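Local coordinates for protein TRAP-T family transporter, DctP (Periplasmic binding) subunit (Sulfitobacter sp. NAS-14.1, PDB 4PF8) that probably serves as the periplasmic solute-binding subunit of a TRAP transporter, capturing galacturonate for uptake into the cell, at residues N30-D35 and M188-V193. Sequence-based numbering, arbitrary orientation.
Sequences NIHVED and MAFAEV. With GTR (beta-D-galactopyranuronic acid), chain D.
Ile-31 and Phe-190 meet over the bound galacturonate, joining the loop after strand 26-29 to the one leading into helix 193-198; with His-32 they form part of the wall of the ligand pocket. With CG anti to the backbone N (chi1 -169°), Phe-190 directs its ring at the sugar. Its CB lies 3.6 Å from Ile-31 CD1 and 3.4 Å from GTR O6B. Farther out the two sides of the ring part company: CD2 meets Ile-31 CD1 and CG1, whereas Phe-190 CD1 comes to 3.4 Å from the carboxylate carbon GTR C6. CE1 is 3.8 Å from GTR C5, which sits over the ring centre, and CZ stands slightly farther off. Ile-31 CG2 lies over one face of the His-32 ring, near its rim, and also reaches GTR O3. At the edge of that imidazole, NE2 donates a 2.9 Å hydrogen bond to GTR O2, somewhat bent at 146°; Arg-146 and Arg-167 also hydrogen-bond the ligand. Cutting Phe-190 back to alanine is likely to leave C5 and the carboxylate carbon without the ring they rest against, and Ile-31 with little more than the CB contact. Apolar contact of the ring face with C5, its C-H side turned to the ring, thus complements polar recognition of the O2 hydroxyl by His-32.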
ATOM      1  N   ASN A  30      11.109   5.574   1.810  1.00  7.51           N
ATOM      2  CA  ASN A  30      10.660   4.301   1.255  1.00  7.01           C
ATOM      3  C   ASN A  30      10.709   3.282   2.374  1.00  7.35           C
ATOM      4  O   ASN A  30      11.701   3.193   3.086  1.00  9.13           O
ATOM      5  CB  ASN A  30      11.625   3.898   0.155  1.00  7.63           C
ATOM      6  CG  ASN A  30      11.222   2.619  -0.580  1.00  8.87           C
ATOM      7  OD1 ASN A  30      10.064   2.193  -0.582  1.00  9.06           O
ATOM      8  ND2 ASN A  30      12.168   2.050  -1.263  1.00 10.68           N
ATOM      9  N   ILE A  31       9.651   2.479   2.501  1.00  5.19           N
ATOM     10  CA  ILE A  31       9.610   1.409   3.480  1.00  6.98           C
ATOM     11  C   ILE A  31      10.342   0.144   3.021  1.00  7.19           C
ATOM     12  O   ILE A  31      10.717  -0.691   3.832  1.00  8.49           O
ATOM     13  CB  ILE A  31       8.146   1.075   3.837  1.00  7.60           C
ATOM     14  CG1 ILE A  31       8.026   0.404   5.203  1.00 12.58           C
ATOM     15  CG2 ILE A  31       7.489   0.232   2.745  1.00  8.72           C
ATOM     16  CD1 ILE A  31       6.563   0.319   5.673  1.00 15.10           C
ATOM     17  N   HIS A  32      10.534   0.010   1.710  1.00  8.00           N
ATOM     18  CA  HIS A  32      11.007  -1.246   1.138  1.00  7.77           C
ATOM     19  C   HIS A  32      12.497  -1.420   1.046  1.00  8.71           C
ATOM     20  O   HIS A  32      13.252  -0.453   1.159  1.00  9.66           O
ATOM     21  CB  HIS A  32      10.406  -1.383  -0.240  1.00  6.98           C
ATOM     22  CG  HIS A  32       8.944  -1.626  -0.204  1.00  6.75           C
ATOM     23  ND1 HIS A  32       8.408  -2.805   0.267  1.00  9.25           N
ATOM     24  CD2 HIS A  32       7.905  -0.837  -0.537  1.00  8.07           C
ATOM     25  CE1 HIS A  32       7.089  -2.735   0.194  1.00  7.85           C
ATOM     26  NE2 HIS A  32       6.763  -1.547  -0.274  1.00  8.61           N
ATOM     27  N   VAL A  33      12.930  -2.670   0.865  1.00  9.44           N
ATOM     28  CA  VAL A  33      14.322  -2.963   0.584  1.00 10.40           C
ATOM     29  C   VAL A  33      14.767  -2.268  -0.696  1.00 10.01           C
ATOM     30  O   VAL A  33      13.936  -1.902  -1.516  1.00  9.43           O
ATOM     31  CB  VAL A  33      14.575  -4.474   0.496  1.00 14.26           C
ATOM     32  CG1 VAL A  33      14.210  -5.128   1.840  1.00 20.38           C
ATOM     33  CG2 VAL A  33      13.792  -5.084  -0.667  1.00 16.49           C
ATOM     34  N   GLU A  34      16.077  -2.067  -0.851  1.00 12.17           N
ATOM     35  CA  GLU A  34      16.592  -1.331  -1.991  1.00 13.24           C
ATOM     36  C   GLU A  34      16.199  -1.979  -3.314  1.00 12.46           C
ATOM     37  O   GLU A  34      15.892  -1.273  -4.283  1.00 14.60           O
ATOM     38  CB  GLU A  34      18.123  -1.207  -1.902  1.00 18.66           C
ATOM     39  CG  GLU A  34      18.707  -0.277  -2.950  1.00 27.56           C
ATOM     40  CD  GLU A  34      20.156   0.104  -2.684  1.00 35.00           C
ATOM     41  OE1 GLU A  34      20.720  -0.332  -1.657  1.00 39.57           O
ATOM     42  OE2 GLU A  34      20.729   0.838  -3.518  1.00 38.44           O
ATOM     43  N   ASP A  35      16.261  -3.307  -3.388  1.00 12.19           N
ATOM     44  CA  ASP A  35      15.930  -3.979  -4.641  1.00 12.86           C
ATOM     45  C   ASP A  35      14.440  -4.349  -4.649  1.00 11.68           C
ATOM     46  O   ASP A  35      14.042  -5.457  -4.277  1.00 12.71           O
ATOM     47  CB  ASP A  35      16.795  -5.216  -4.871  1.00 18.93           C
ATOM     48  CG  ASP A  35      16.579  -5.811  -6.260  1.00 30.16           C
ATOM     49  OD1 ASP A  35      15.877  -5.176  -7.081  1.00 23.58           O
ATOM     50  OD2 ASP A  35      17.095  -6.915  -6.525  1.00 33.06           O
HETATM   51  N   MSE A 188       0.480  -3.312  13.662  1.00  9.73           N
HETATM   52  CA  MSE A 188       1.915  -3.347  13.935  1.00  8.81           C
HETATM   53  C   MSE A 188       2.659  -2.780  12.734  1.00  9.85           C
HETATM   54  O   MSE A 188       2.334  -3.075  11.580  1.00  9.26           O
HETATM   55  CB  MSE A 188       2.378  -4.787  14.174  1.00 10.79           C
HETATM   56  CG  MSE A 188       3.849  -4.944  14.508  1.00 17.45           C
HETATM   57 SE   MSE A 188       4.274  -6.852  14.705  0.79 15.05          SE
HETATM   58  CE  MSE A 188       2.670  -7.336  15.487  1.00 13.38           C
ATOM     59  N   ALA A 189       3.675  -1.967  13.003  1.00  8.34           N
ATOM     60  CA  ALA A 189       4.553  -1.493  11.940  1.00 10.06           C
ATOM     61  C   ALA A 189       5.152  -2.625  11.113  1.00  7.74           C
ATOM     62  O   ALA A 189       5.521  -3.687  11.636  1.00  7.74           O
ATOM     63  CB  ALA A 189       5.664  -0.624  12.539  1.00  8.99           C
ATOM     64  N   PHE A 190       5.264  -2.393   9.810  1.00  8.16           N
ATOM     65  CA  PHE A 190       5.729  -3.403   8.854  1.00  8.98           C
ATOM     66  C   PHE A 190       7.077  -4.016   9.241  1.00  7.84           C
ATOM     67  O   PHE A 190       7.264  -5.212   9.115  1.00  7.52           O
ATOM     68  CB  PHE A 190       5.806  -2.758   7.465  1.00  7.92           C
ATOM     69  CG  PHE A 190       6.014  -3.707   6.317  1.00  7.88           C
ATOM     70  CD1 PHE A 190       5.192  -4.797   6.118  1.00  9.32           C
ATOM     71  CD2 PHE A 190       6.973  -3.426   5.385  1.00  9.64           C
ATOM     72  CE1 PHE A 190       5.379  -5.625   5.034  1.00 10.55           C
ATOM     73  CE2 PHE A 190       7.139  -4.232   4.257  1.00 14.89           C
ATOM     74  CZ  PHE A 190       6.335  -5.338   4.098  1.00 11.01           C
ATOM     75  N   ALA A 191       8.015  -3.200   9.722  1.00  8.80           N
ATOM     76  CA  ALA A 191       9.359  -3.663  10.005  1.00  7.97           C
ATOM     77  C   ALA A 191       9.403  -4.668  11.156  1.00  7.98           C
ATOM     78  O   ALA A 191      10.376  -5.414  11.263  1.00 11.43           O
ATOM     79  CB  ALA A 191      10.265  -2.462  10.324  1.00 11.62           C
ATOM     80  N   GLU A 192       8.363  -4.720  11.995  1.00  9.22           N
ATOM     81  CA  GLU A 192       8.354  -5.605  13.158  1.00  9.39           C
ATOM     82  C   GLU A 192       7.704  -6.954  12.862  1.00  8.96           C
ATOM     83  O   GLU A 192       7.754  -7.884  13.674  1.00 11.36           O
ATOM     84  CB  GLU A 192       7.648  -4.899  14.322  1.00 12.36           C
ATOM     85  CG  GLU A 192       8.200  -3.486  14.582  1.00 16.08           C
ATOM     86  CD  GLU A 192       9.706  -3.435  14.769  1.00 24.45           C
ATOM     87  OE1 GLU A 192      10.388  -2.704  14.019  1.00 27.36           O
ATOM     88  OE2 GLU A 192      10.234  -4.119  15.667  1.00 17.18           O
ATOM     89  N   VAL A 193       7.113  -7.086  11.688  1.00  8.66           N
ATOM     90  CA  VAL A 193       6.320  -8.278  11.401  1.00  7.89           C
ATOM     91  C   VAL A 193       7.178  -9.557  11.354  1.00  8.17           C
ATOM     92  O   VAL A 193       6.778 -10.596  11.878  1.00  8.17           O
ATOM     93  CB  VAL A 193       5.548  -8.108  10.089  1.00  8.84           C
ATOM     94  CG1 VAL A 193       4.805  -9.387   9.719  1.00  8.14           C
ATOM     95  CG2 VAL A 193       4.563  -6.914  10.197  1.00 10.42           C
TER
HETATM   96  C1  GTR D 402       3.145  -3.144   1.516  1.00  5.44           C
HETATM   97  C2  GTR D 402       3.171  -1.690   1.183  1.00  5.28           C
HETATM   98  C3  GTR D 402       3.947  -0.985   2.281  1.00  7.07           C
HETATM   99  C4  GTR D 402       3.294  -1.193   3.640  1.00  6.96           C
HETATM  100  C5  GTR D 402       3.223  -2.702   3.847  1.00  7.09           C
HETATM  101  C6  GTR D 402       2.493  -3.028   5.145  1.00  9.45           C
HETATM  102  O1  GTR D 402       2.354  -3.876   0.528  1.00  6.84           O
HETATM  103  O2  GTR D 402       3.867  -1.539  -0.084  1.00  6.58           O
HETATM  104  O3  GTR D 402       3.876   0.428   1.991  1.00  7.50           O
HETATM  105  O4  GTR D 402       1.968  -0.637   3.584  1.00  9.35           O
HETATM  106  O5  GTR D 402       2.541  -3.354   2.755  1.00  6.32           O
HETATM  107  O6A GTR D 402       1.826  -4.097   5.138  1.00  7.19           O
HETATM  108  O6B GTR D 402       2.706  -2.317   6.153  1.00  8.04           O